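Local coordinates for hypothetical protein SSO2273 (Sulfolobus solfataricus, PDB 2X4H) that probably acts as a metal-dependent DNA-binding transcription repressor of the DtxR/MntR family, working as a dimer and binding zinc in the crystal, at residues F16-T21 with S53-K58; R24-D27 with G31-I34; R36-L41 with S46-E51; I88-V93 with N123-P128. All blocks are in the same frame, centred on the assembly; numbering follows the deposited sequence.

Contacts 1, 2 and 3 lie together in the N-terminal, probably DNA-binding domain, their centres 10 to 12 Å apart. Contact 1 joins helix 13-27 to helix 45-57. Nested inside the loop it closes, contact 2 folds the chain back after helix 13-27, and contact 3 then pairs helix 34-41 with helix 45-57. Helix 45-57 thus packs on both other helices of what is probably a winged helix-turn-helix, with the loop between the first two held to the end of helix 13-27. Contacts 1 and 3 also share a zinc ion. Contact 4 follows in sequence, 28 to 35 Å away by centres, where helix 72-94 meets the end of helix 115-124 in the metal-binding and dimerisation domain beside two further zinc ions.

Contact 1 of 4, residues F16-T21 with S53-K58; sequences FSYLLT and SHLEEK. With ZN (zinc ion), chain L.
Leu55 is the residue through which helix 45-57 touches Tyr18 and Leu19 of helix 13-27. Just before it, His54 turns to the metal side: NE2 binds zinc at 2.0 Å, with Glu50 of the same chain and with Glu15 and Glu51 of a second subunit completing the site. The ring also stacks on His54 of that subunit; metal bond and stack hold the imidazole, and a weak bond from ND1 to Glu57 OE2 adds little. Leu55 then points at helix 13-27. With CG anti to the carbonyl carbon (chi1 -69°), one methyl does all the touching: CD1 lies 4.0 Å from Tyr18 CB and 4.1 Å from Leu19 CD2, crossing both side chains at a slant and meeting the phenol ring obliquely. Val61 of strand 61-64 packs against both leucines. At the end of the segment Lys58 reaches back in a salt bridge to Glu15, itself a zinc ligand. Between the two helices the chemistry is purely apolar and buried: it brings them together without directional bonds, while the polar and metal-binding groups work at the flanks.

Contact 2 of 4, residues R24-D27 with G31-I34; sequences RYND and GAKI
Tyr25 and Ala32 meet at a slant, the methyl of the alanine lying beside the root of the tyrosine ring, neither flat over it nor square to its rim. Ala32 CB is 3.9 Å from Tyr25 CD1, and Ala32 CA sits 4.0 Å from Tyr25 CB, so the tyrosine uses its base here and sends its far end onward to helix 34-41. With nearly the same first torsion as the tyrosine (chi1 -63°) but one step further round helix 13-27, Asn26 starts off to the side, and only its amide end comes across to the returning chain. Its ND2 passes 3.8 Å from Gly31 CA and 3.7 Å from Ala32 N, close enough to lean on the backbone but bonding to neither. In a winged helix-turn-helix the chain between the first two helices commonly runs beside the wing, and residues 31-34 do so here, Ala32 making backbone hydrogen bonds to Val68 and Lys33 taking the N-cap position of helix 34-41. The polar ends of both helix residues are spent beyond the contact: Tyr25 OH probably shares a hydrogen bond with Asp40 OD1, while Asn26 accepts at OD1 from Ile70 N and donates through ND2 to Val68 O and Glu30 O. Two bonds hold the carboxamide to strand 67-70 and a third ties it to the turn at Glu30, which together fix its plane. Gly31 presents bare backbone to Asn26; a side chain on it would project away from the helix.

Contact 3 of 4, residues R36-L41 with S46-E51; sequences RIAKDL and SSVFEE. With ZN (zinc ion), chain L; ZN (zinc ion), chain K.
The helix-turn-helix of this family is closed where Val48 of helix 45-57 fits against Ile37 and Ala38 of helix 34-41. The backbones come close, with Ala38 CA 6.1 Å from Val48 CA, a closeness that the small alanine side chain allows. Val48 divides its two methyls between the partners. CG1, anti to the valine's own N (chi1 175°), lies 3.8 Å from Ile37 CG2, while CG2 sits 3.7 Å from Ala38 CB and equally near Ala38 CA. An alanine in place of Val48 would lose both methyls and would probably leave a gap facing Ile37 and Ala38, making the angle between the two helices less well fixed. On other faces of helix 45-57 two neighbouring glutamates bind separate zinc ions: Glu50 OE1 at 1.8 Å from one, and Glu51 OE2 at the same distance from the other. Both sites draw ligands from a second subunit, so the helix that in relatives reads DNA is here part of a subunit interface. Around the contact, Ile37 also packs on Ile22 of helix 13-27 and on Ala32 of the preceding loop, Val48 covers Ile43 in the turn, and Glu51 rests on Tyr18 of helix 13-27.

Contact 4 of 4, residues I88-V93 with N123-P128; sequences IEILLV and NYLGKP. With ZN (zinc ion), chain N; ZN (zinc ion), chain M.
Ile90 and Leu91 of helix 72-94 form one wall of this contact, Leu125 and Pro128 the other. The tight part is at Ile90, whose first torsion (chi1 -73°) sets CG2 anti to N and CG1 anti to the carbonyl carbon, sending the branches to different partners. CG2 lies 3.9 Å from Leu125 CD1, the two side chains running alongside each other and pointing opposite ways. That same leucine methyl reaches the helix backbone, 4.0 Å from Leu91 N. CD1 of Ile90 is modelled against Pro128 CB at 3.2 Å, a doubtful closeness. The loose part is the turn after helix 115-124, a Schellman motif with Gly126 at positive phi (86°). It lies on the exposed side of the assembly, where in the crystal Gly126 and Lys127 also meet a neighbouring molecule. Beside Ile90, Glu89 turns to the metals: OE1 binds one zinc at 1.9 Å and OE2 the other at 2.1 Å, with water 1 touching both; Cys131 and His133 complete the first site, His85 and Cys103 the second. Among the neighbours, Leu91 packs on Leu121 of helix 115-124 and on Leu91 of a third subunit, and Leu125 on Val87 and Asn94 of helix 72-94.

Contact 1 of 4, residues F16-T21 with S53-K58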
loop_
_atom_site.group_PDB
_atom_site.type_symbol
_atom_site.label_atom_id
_atom_site.label_comp_id
_atom_site.label_asym_id
_atom_site.label_seq_id
_atom_site.Cartn_x
_atom_site.Cartn_y
_atom_site.Cartn_z
ATOM N N PHE C 16 9.089 -1.220 9.364
ATOM C CA PHE C 16 9.857 -1.911 10.363
ATOM C C PHE C 16 9.408 -1.574 11.791
ATOM O O PHE C 16 9.193 -2.475 12.593
ATOM C CB PHE C 16 11.332 -1.568 10.183
ATOM C CG PHE C 16 12.251 -2.352 11.043
ATOM C CD1 PHE C 16 12.317 -3.729 10.932
ATOM C CD2 PHE C 16 13.117 -1.708 11.920
ATOM C CE1 PHE C 16 13.205 -4.456 11.698
ATOM C CE2 PHE C 16 14.004 -2.436 12.690
ATOM C CZ PHE C 16 14.038 -3.811 12.584
ATOM N N SER C 17 9.299 -0.284 12.103
ATOM C CA SER C 17 8.797 0.171 13.414
ATOM C C SER C 17 7.408 -0.369 13.756
ATOM O O SER C 17 7.153 -0.775 14.889
ATOM C CB SER C 17 8.771 1.699 13.475
ATOM O OG SER C 17 10.079 2.185 13.654
ATOM N N TYR C 18 6.507 -0.349 12.772
ATOM C CA TYR C 18 5.175 -0.918 12.956
ATOM C C TYR C 18 5.291 -2.364 13.364
ATOM O O TYR C 18 4.688 -2.778 14.340
ATOM C CB TYR C 18 4.349 -0.848 11.666
ATOM C CG TYR C 18 3.518 0.390 11.494
ATOM C CD1 TYR C 18 4.108 1.624 11.216
ATOM C CD2 TYR C 18 2.125 0.324 11.546
ATOM C CE1 TYR C 18 3.338 2.774 11.041
ATOM C CE2 TYR C 18 1.348 1.461 11.362
ATOM C CZ TYR C 18 1.955 2.680 11.107
ATOM O OH TYR C 18 1.171 3.798 10.929
ATOM N N LEU C 19 6.072 -3.130 12.606
ATOM C CA LEU C 19 6.167 -4.570 12.820
ATOM C C LEU C 19 6.811 -4.928 14.139
ATOM O O LEU C 19 6.455 -5.945 14.734
ATOM C CB LEU C 19 6.931 -5.273 11.699
ATOM C CG LEU C 19 6.361 -5.187 10.282
ATOM C CD1 LEU C 19 7.158 -6.097 9.372
ATOM C CD2 LEU C 19 4.864 -5.524 10.225
ATOM N N LEU C 20 7.764 -4.124 14.596
ATOM C CA LEU C 20 8.385 -4.374 15.900
ATOM C C LEU C 20 7.391 -4.053 17.009
ATOM O O LEU C 20 7.407 -4.694 18.053
ATOM C CB LEU C 20 9.667 -3.555 16.085
ATOM C CG LEU C 20 10.888 -4.058 15.311
ATOM C CD1 LEU C 20 11.923 -2.952 15.110
ATOM C CD2 LEU C 20 11.500 -5.267 16.022
ATOM N N THR C 21 6.524 -3.066 16.783
ATOM C CA THR C 21 5.506 -2.725 17.773
ATOM C C THR C 21 4.406 -3.782 17.836
ATOM O O THR C 21 3.952 -4.134 18.910
ATOM C CB THR C 21 4.854 -1.391 17.483
ATOM O OG1 THR C 21 5.853 -0.369 17.437
ATOM C CG2 THR C 21 3.864 -1.070 18.565
ATOM N N SER C 53 -3.430 -1.785 6.513
ATOM C CA SER C 53 -4.053 -2.461 5.361
ATOM C C SER C 53 -3.066 -2.656 4.219
ATOM O O SER C 53 -3.102 -3.671 3.532
ATOM C CB SER C 53 -5.366 -1.768 4.894
ATOM O OG SER C 53 -5.125 -0.473 4.413
ATOM N N HIS C 54 -2.139 -1.720 4.060
ATOM C CA HIS C 54 -0.993 -1.935 3.169
ATOM C C HIS C 54 -0.038 -3.049 3.593
ATOM O O HIS C 54 0.478 -3.777 2.741
ATOM C CB HIS C 54 -0.231 -0.629 2.957
ATOM C CG HIS C 54 -0.991 0.357 2.123
ATOM N ND1 HIS C 54 -1.431 0.056 0.855
ATOM C CD2 HIS C 54 -1.390 1.624 2.371
ATOM C CE1 HIS C 54 -2.071 1.096 0.351
ATOM N NE2 HIS C 54 -2.067 2.060 1.254
ATOM N N LEU C 55 0.194 -3.178 4.897
ATOM C CA LEU C 55 1.032 -4.262 5.426
ATOM C C LEU C 55 0.345 -5.619 5.253
ATOM O O LEU C 55 1.014 -6.625 5.018
ATOM C CB LEU C 55 1.380 -4.030 6.904
ATOM C CG LEU C 55 2.331 -2.891 7.290
ATOM C CD1 LEU C 55 2.290 -2.646 8.797
ATOM C CD2 LEU C 55 3.746 -3.192 6.847
ATOM N N GLU C 56 -0.987 -5.642 5.371
ATOM C CA GLU C 56 -1.770 -6.854 5.089
ATOM C C GLU C 56 -1.673 -7.205 3.593
ATOM O O GLU C 56 -1.512 -8.364 3.243
ATOM C CB GLU C 56 -3.228 -6.705 5.576
ATOM C CG GLU C 56 -4.051 -7.978 5.469
ATOM C CD GLU C 56 -5.313 -7.983 6.347
ATOM O OE1 GLU C 56 -5.831 -6.899 6.696
ATOM O OE2 GLU C 56 -5.790 -9.093 6.683
ATOM N N GLU C 57 -1.720 -6.207 2.718
ATOM C CA GLU C 57 -1.533 -6.424 1.263
ATOM C C GLU C 57 -0.186 -7.034 0.903
ATOM O O GLU C 57 -0.083 -7.795 -0.049
ATOM C CB GLU C 57 -1.656 -5.103 0.496
ATOM C CG GLU C 57 -3.054 -4.579 0.370
ATOM C CD GLU C 57 -3.124 -3.234 -0.341
ATOM O OE1 GLU C 57 -4.225 -2.646 -0.370
ATOM O OE2 GLU C 57 -2.087 -2.768 -0.869
ATOM N N LYS C 58 0.851 -6.654 1.642
ATOM C CA LYS C 58 2.207 -7.225 1.468
ATOM C C LYS C 58 2.378 -8.586 2.132
ATOM O O LYS C 58 3.427 -9.197 2.003
ATOM C CB LYS C 58 3.285 -6.265 2.007
ATOM C CG LYS C 58 3.448 -5.013 1.160
ATOM C CD LYS C 58 4.167 -3.868 1.893
ATOM C CE LYS C 58 5.693 -4.018 1.840
ATOM N NZ LYS C 58 6.426 -2.719 1.998
HETATM ZN ZN ZN L . -2.924 3.829 1.273
#

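Contact 2 of 4, residues R24-D27 with G31-I34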
loop_
_atom_site.group_PDB
_atom_site.type_symbol
_atom_site.label_atom_id
_atom_site.label_comp_id
_atom_site.label_asym_id
_atom_site.label_seq_id
_atom_site.Cartn_x
_atom_site.Cartn_y
_atom_site.Cartn_z
ATOM N N ARG C 24 5.778 -7.031 19.671
ATOM C CA ARG C 24 5.837 -6.935 21.133
ATOM C C ARG C 24 4.527 -7.452 21.759
ATOM O O ARG C 24 4.552 -8.308 22.626
ATOM C CB ARG C 24 6.128 -5.480 21.551
ATOM C CG ARG C 24 6.450 -5.264 23.027
ATOM C CD ARG C 24 6.331 -3.789 23.456
ATOM N NE ARG C 24 7.181 -2.859 22.692
ATOM C CZ ARG C 24 6.748 -1.872 21.889
ATOM N NH1 ARG C 24 5.448 -1.636 21.692
ATOM N NH2 ARG C 24 7.630 -1.094 21.265
ATOM N N TYR C 25 3.383 -6.944 21.299
ATOM C CA TYR C 25 2.080 -7.458 21.732
ATOM C C TYR C 25 1.963 -8.955 21.431
ATOM O O TYR C 25 1.711 -9.759 22.352
ATOM C CB TYR C 25 0.920 -6.657 21.094
ATOM C CG TYR C 25 0.877 -5.229 21.588
ATOM C CD1 TYR C 25 1.326 -4.183 20.797
ATOM C CD2 TYR C 25 0.448 -4.933 22.878
ATOM C CE1 TYR C 25 1.322 -2.887 21.263
ATOM C CE2 TYR C 25 0.446 -3.632 23.348
ATOM C CZ TYR C 25 0.886 -2.621 22.535
ATOM O OH TYR C 25 0.891 -1.340 23.007
ATOM N N ASN C 26 2.189 -9.332 20.171
ATOM C CA ASN C 26 2.064 -10.728 19.737
ATOM C C ASN C 26 2.977 -11.679 20.546
ATOM O O ASN C 26 2.543 -12.747 20.934
ATOM C CB ASN C 26 2.406 -10.908 18.257
ATOM C CG ASN C 26 1.479 -10.161 17.300
ATOM O OD1 ASN C 26 1.759 -10.137 16.096
ATOM N ND2 ASN C 26 0.400 -9.538 17.804
ATOM N N ASP C 27 4.226 -11.284 20.792
ATOM C CA ASP C 27 5.159 -12.074 21.635
ATOM C C ASP C 27 4.556 -12.351 23.008
ATOM O O ASP C 27 4.832 -13.377 23.618
ATOM C CB ASP C 27 6.510 -11.355 21.841
ATOM C CG ASP C 27 7.436 -11.461 20.637
ATOM O OD1 ASP C 27 7.190 -12.296 19.745
ATOM O OD2 ASP C 27 8.418 -10.694 20.581
ATOM N N GLY C 31 -3.207 -9.823 20.297
ATOM C CA GLY C 31 -3.185 -9.082 19.030
ATOM C C GLY C 31 -2.917 -7.609 19.264
ATOM O O GLY C 31 -3.358 -7.045 20.259
ATOM N N ALA C 32 -2.178 -6.983 18.358
ATOM C CA ALA C 32 -1.881 -5.553 18.469
ATOM C C ALA C 32 -3.091 -4.755 17.989
ATOM O O ALA C 32 -3.400 -4.781 16.794
ATOM C CB ALA C 32 -0.668 -5.201 17.631
ATOM N N LYS C 33 -3.766 -4.053 18.900
ATOM C CA LYS C 33 -4.934 -3.221 18.521
ATOM C C LYS C 33 -4.479 -1.915 17.853
ATOM O O LYS C 33 -3.444 -1.348 18.219
ATOM C CB LYS C 33 -5.836 -2.909 19.715
ATOM C CG LYS C 33 -6.254 -4.142 20.513
ATOM C CD LYS C 33 -7.478 -3.871 21.374
ATOM C CE LYS C 33 -7.506 -4.795 22.577
ATOM N NZ LYS C 33 -6.968 -6.150 22.228
ATOM N N ILE C 34 -5.285 -1.446 16.897
ATOM C CA ILE C 34 -4.963 -0.264 16.113
ATOM C C ILE C 34 -4.562 0.902 16.987
ATOM O O ILE C 34 -3.538 1.551 16.727
ATOM C CB ILE C 34 -6.112 0.122 15.178
ATOM C CG1 ILE C 34 -6.295 -0.981 14.133
ATOM C CG2 ILE C 34 -5.845 1.482 14.478
ATOM C CD1 ILE C 34 -5.036 -1.272 13.332
#

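Contact 3 of 4, residues R36-L41 with S46-E51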
loop_
_atom_site.group_PDB
_atom_site.type_symbol
_atom_site.label_atom_id
_atom_site.label_comp_id
_atom_site.label_asym_id
_atom_site.label_seq_id
_atom_site.Cartn_x
_atom_site.Cartn_y
_atom_site.Cartn_z
ATOM N N ARG C 36 -3.479 0.945 20.210
ATOM C CA ARG C 36 -2.276 0.731 21.026
ATOM C C ARG C 36 -1.023 0.972 20.189
ATOM O O ARG C 36 -0.085 1.627 20.645
ATOM C CB ARG C 36 -2.259 -0.674 21.648
ATOM C CG ARG C 36 -3.378 -0.941 22.669
ATOM C CD ARG C 36 -3.281 -0.067 23.931
ATOM N NE ARG C 36 -2.179 -0.426 24.828
ATOM C CZ ARG C 36 -1.126 0.340 25.132
ATOM N NH1 ARG C 36 -0.962 1.542 24.597
ATOM N NH2 ARG C 36 -0.210 -0.122 25.992
ATOM N N ILE C 37 -1.032 0.458 18.959
ATOM C CA ILE C 37 0.034 0.708 17.991
ATOM C C ILE C 37 0.217 2.207 17.783
ATOM O O ILE C 37 1.344 2.704 17.730
ATOM C CB ILE C 37 -0.269 0.084 16.626
ATOM C CG1 ILE C 37 -0.424 -1.438 16.730
ATOM C CG2 ILE C 37 0.830 0.449 15.623
ATOM C CD1 ILE C 37 -0.909 -2.105 15.433
ATOM N N ALA C 38 -0.907 2.911 17.674
ATOM C CA ALA C 38 -0.925 4.343 17.413
ATOM C C ALA C 38 -0.285 5.120 18.555
ATOM O O ALA C 38 0.552 6.002 18.333
ATOM C CB ALA C 38 -2.367 4.815 17.188
ATOM N N LYS C 39 -0.680 4.785 19.778
ATOM C CA LYS C 39 -0.130 5.448 20.961
ATOM C C LYS C 39 1.358 5.129 21.165
ATOM O O LYS C 39 2.164 6.030 21.484
ATOM C CB LYS C 39 -0.943 5.050 22.192
ATOM C CG LYS C 39 -0.688 5.895 23.448
ATOM C CD LYS C 39 -1.567 5.397 24.602
ATOM C CE LYS C 39 -1.326 6.153 25.900
ATOM N NZ LYS C 39 -2.432 5.864 26.875
ATOM N N ASP C 40 1.736 3.869 20.962
ATOM C CA ASP C 40 3.152 3.482 21.095
ATOM C C ASP C 40 4.057 4.264 20.126
ATOM O O ASP C 40 5.109 4.746 20.522
ATOM C CB ASP C 40 3.328 1.971 20.899
ATOM C CG ASP C 40 2.593 1.146 21.964
ATOM O OD1 ASP C 40 2.411 -0.075 21.767
ATOM O OD2 ASP C 40 2.188 1.718 22.999
ATOM N N LEU C 41 3.618 4.421 18.873
ATOM C CA LEU C 41 4.392 5.148 17.853
ATOM C C LEU C 41 4.124 6.657 17.832
ATOM O O LEU C 41 4.750 7.383 17.062
ATOM C CB LEU C 41 4.115 4.554 16.465
ATOM C CG LEU C 41 4.572 3.109 16.283
ATOM C CD1 LEU C 41 4.053 2.556 14.973
ATOM C CD2 LEU C 41 6.129 2.997 16.391
ATOM N N SER C 46 -6.106 6.523 12.386
ATOM C CA SER C 46 -6.458 6.456 10.973
ATOM C C SER C 46 -5.216 6.140 10.138
ATOM O O SER C 46 -5.272 5.301 9.242
ATOM C CB SER C 46 -7.076 7.789 10.506
ATOM O OG SER C 46 -6.117 8.829 10.577
ATOM N N SER C 47 -4.095 6.794 10.440
ATOM C CA SER C 47 -2.808 6.464 9.798
ATOM C C SER C 47 -2.397 5.015 10.065
ATOM O O SER C 47 -1.957 4.319 9.151
ATOM C CB SER C 47 -1.703 7.405 10.263
ATOM O OG SER C 47 -2.063 8.764 10.080
ATOM N N VAL C 48 -2.570 4.545 11.299
ATOM C CA VAL C 48 -2.256 3.158 11.600
ATOM C C VAL C 48 -3.183 2.202 10.860
ATOM O O VAL C 48 -2.719 1.222 10.303
ATOM C CB VAL C 48 -2.285 2.856 13.118
ATOM C CG1 VAL C 48 -2.079 1.359 13.385
ATOM C CG2 VAL C 48 -1.216 3.664 13.832
ATOM N N PHE C 49 -4.483 2.490 10.827
ATOM C CA PHE C 49 -5.431 1.653 10.076
ATOM C C PHE C 49 -5.062 1.587 8.596
ATOM O O PHE C 49 -5.074 0.517 7.992
ATOM C CB PHE C 49 -6.871 2.179 10.207
ATOM C CG PHE C 49 -7.919 1.214 9.703
ATOM C CD1 PHE C 49 -8.741 0.530 10.597
ATOM C CD2 PHE C 49 -8.076 0.980 8.334
ATOM C CE1 PHE C 49 -9.701 -0.357 10.143
ATOM C CE2 PHE C 49 -9.036 0.093 7.868
ATOM C CZ PHE C 49 -9.862 -0.577 8.779
ATOM N N GLU C 50 -4.750 2.735 8.013
ATOM C CA GLU C 50 -4.385 2.797 6.603
ATOM C C GLU C 50 -3.112 1.994 6.373
ATOM O O GLU C 50 -3.067 1.151 5.479
ATOM C CB GLU C 50 -4.206 4.259 6.165
ATOM C CG GLU C 50 -3.720 4.487 4.739
ATOM C CD GLU C 50 -4.695 4.083 3.642
ATOM O OE1 GLU C 50 -4.194 3.759 2.553
ATOM O OE2 GLU C 50 -5.918 4.099 3.839
ATOM N N GLU C 51 -2.091 2.229 7.194
ATOM C CA GLU C 51 -0.805 1.547 6.986
ATOM C C GLU C 51 -0.975 0.059 7.210
ATOM O O GLU C 51 -0.516 -0.748 6.403
ATOM C CB GLU C 51 0.315 2.133 7.855
ATOM C CG GLU C 51 1.734 1.506 7.623
ATOM C CD GLU C 51 2.237 1.678 6.201
ATOM O OE1 GLU C 51 1.610 2.399 5.425
ATOM O OE2 GLU C 51 3.266 1.101 5.816
HETATM ZN ZN ZN L . -2.924 3.829 1.273
HETATM ZN ZN ZN K . 3.997 0.829 4.242
#

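Contact 4 of 4, residues I88-V93 with N123-P128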
loop_
_atom_site.group_PDB
_atom_site.type_symbol
_atom_site.label_atom_id
_atom_site.label_comp_id
_atom_site.label_asym_id
_atom_site.label_seq_id
_atom_site.Cartn_x
_atom_site.Cartn_y
_atom_site.Cartn_z
ATOM N N ILE C 88 25.869 -4.493 6.954
ATOM C CA ILE C 88 26.422 -3.260 6.392
ATOM C C ILE C 88 27.310 -2.540 7.412
ATOM O O ILE C 88 28.409 -2.119 7.069
ATOM C CB ILE C 88 25.325 -2.322 5.858
ATOM C CG1 ILE C 88 24.855 -2.792 4.480
ATOM C CG2 ILE C 88 25.864 -0.891 5.695
ATOM C CD1 ILE C 88 23.524 -2.242 4.086
ATOM N N GLU C 89 26.876 -2.441 8.667
ATOM C CA GLU C 89 27.691 -1.784 9.677
ATOM C C GLU C 89 29.091 -2.365 9.750
ATOM O O GLU C 89 30.055 -1.624 9.886
ATOM C CB GLU C 89 27.097 -1.917 11.075
ATOM C CG GLU C 89 25.887 -1.112 11.312
ATOM C CD GLU C 89 25.580 -0.921 12.789
ATOM O OE1 GLU C 89 25.832 -1.851 13.612
ATOM O OE2 GLU C 89 25.031 0.165 13.106
ATOM N N ILE C 90 29.183 -3.695 9.715
ATOM C CA ILE C 90 30.456 -4.384 9.794
ATOM C C ILE C 90 31.346 -4.039 8.617
ATOM O O ILE C 90 32.542 -3.774 8.807
ATOM C CB ILE C 90 30.301 -5.914 9.905
ATOM C CG1 ILE C 90 29.803 -6.278 11.308
ATOM C CG2 ILE C 90 31.658 -6.641 9.651
ATOM C CD1 ILE C 90 29.441 -7.731 11.504
ATOM N N LEU C 91 30.774 -4.047 7.409
ATOM C CA LEU C 91 31.521 -3.633 6.213
ATOM C C LEU C 91 32.057 -2.227 6.421
ATOM O O LEU C 91 33.219 -1.967 6.134
ATOM C CB LEU C 91 30.668 -3.691 4.934
ATOM C CG LEU C 91 31.286 -3.070 3.671
ATOM C CD1 LEU C 91 32.525 -3.823 3.245
ATOM C CD2 LEU C 91 30.216 -2.984 2.531
ATOM N N LEU C 92 31.227 -1.334 6.941
ATOM C CA LEU C 92 31.588 0.076 7.029
ATOM C C LEU C 92 32.685 0.301 8.059
ATOM O O LEU C 92 33.648 1.048 7.811
ATOM C CB LEU C 92 30.354 0.941 7.300
ATOM C CG LEU C 92 29.284 0.932 6.201
ATOM C CD1 LEU C 92 28.192 1.921 6.516
ATOM C CD2 LEU C 92 29.868 1.221 4.814
ATOM N N VAL C 93 32.604 -0.400 9.187
ATOM C CA VAL C 93 33.667 -0.309 10.182
ATOM C C VAL C 93 34.945 -0.915 9.613
ATOM O O VAL C 93 36.040 -0.365 9.824
ATOM C CB VAL C 93 33.240 -0.939 11.530
ATOM C CG1 VAL C 93 34.428 -1.167 12.467
ATOM C CG2 VAL C 93 32.182 -0.062 12.207
ATOM N N ASN C 123 28.208 -13.780 4.039
ATOM C CA ASN C 123 29.226 -14.814 3.806
ATOM C C ASN C 123 30.631 -14.224 3.590
ATOM O O ASN C 123 31.596 -14.703 4.150
ATOM C CB ASN C 123 28.829 -15.726 2.636
ATOM C CG ASN C 123 27.578 -16.551 2.937
ATOM O OD1 ASN C 123 27.082 -16.582 4.065
ATOM N ND2 ASN C 123 27.050 -17.199 1.914
ATOM N N TYR C 124 30.730 -13.177 2.780
ATOM C CA TYR C 124 32.015 -12.532 2.476
ATOM C C TYR C 124 32.716 -12.005 3.725
ATOM O O TYR C 124 33.930 -12.069 3.805
ATOM C CB TYR C 124 31.767 -11.408 1.500
ATOM C CG TYR C 124 32.957 -10.639 1.021
ATOM C CD1 TYR C 124 33.761 -11.136 -0.004
ATOM C CD2 TYR C 124 33.238 -9.369 1.536
ATOM C CE1 TYR C 124 34.862 -10.398 -0.480
ATOM C CE2 TYR C 124 34.314 -8.620 1.067
ATOM C CZ TYR C 124 35.125 -9.147 0.062
ATOM O OH TYR C 124 36.198 -8.422 -0.392
ATOM N N LEU C 125 31.943 -11.513 4.698
ATOM C CA LEU C 125 32.488 -10.986 5.958
ATOM C C LEU C 125 32.709 -12.059 7.010
ATOM O O LEU C 125 33.040 -11.752 8.150
ATOM C CB LEU C 125 31.552 -9.930 6.529
ATOM C CG LEU C 125 31.337 -8.686 5.650
ATOM C CD1 LEU C 125 30.161 -7.825 6.219
ATOM C CD2 LEU C 125 32.602 -7.860 5.493
ATOM N N GLY C 126 32.482 -13.316 6.647
ATOM C CA GLY C 126 32.738 -14.436 7.524
ATOM C C GLY C 126 31.599 -14.782 8.456
ATOM O O GLY C 126 31.853 -15.259 9.561
ATOM N N LYS C 127 30.363 -14.567 8.011
ATOM C CA LYS C 127 29.145 -14.875 8.799
ATOM C C LYS C 127 29.138 -14.310 10.218
ATOM O O LYS C 127 28.889 -15.033 11.168
ATOM C CB LYS C 127 28.923 -16.385 8.860
ATOM C CG LYS C 127 28.933 -17.031 7.501
ATOM C CD LYS C 127 28.540 -18.487 7.518
ATOM C CE LYS C 127 28.504 -18.988 6.075
ATOM N NZ LYS C 127 28.237 -20.443 5.989
ATOM N N PRO C 128 29.360 -13.002 10.369
ATOM C CA PRO C 128 29.478 -12.435 11.712
ATOM C C PRO C 128 28.221 -12.618 12.563
ATOM O O PRO C 128 27.084 -12.480 12.046
ATOM C CB PRO C 128 29.659 -10.957 11.441
ATOM C CG PRO C 128 28.993 -10.720 10.067
ATOM C CD PRO C 128 29.291 -11.965 9.316
HETATM ZN ZN ZN N . 25.040 -1.966 15.327
HETATM ZN ZN ZN M . 23.187 0.293 14.077
HETATM O O HOH W 1 22.607 -1.486 15.275
#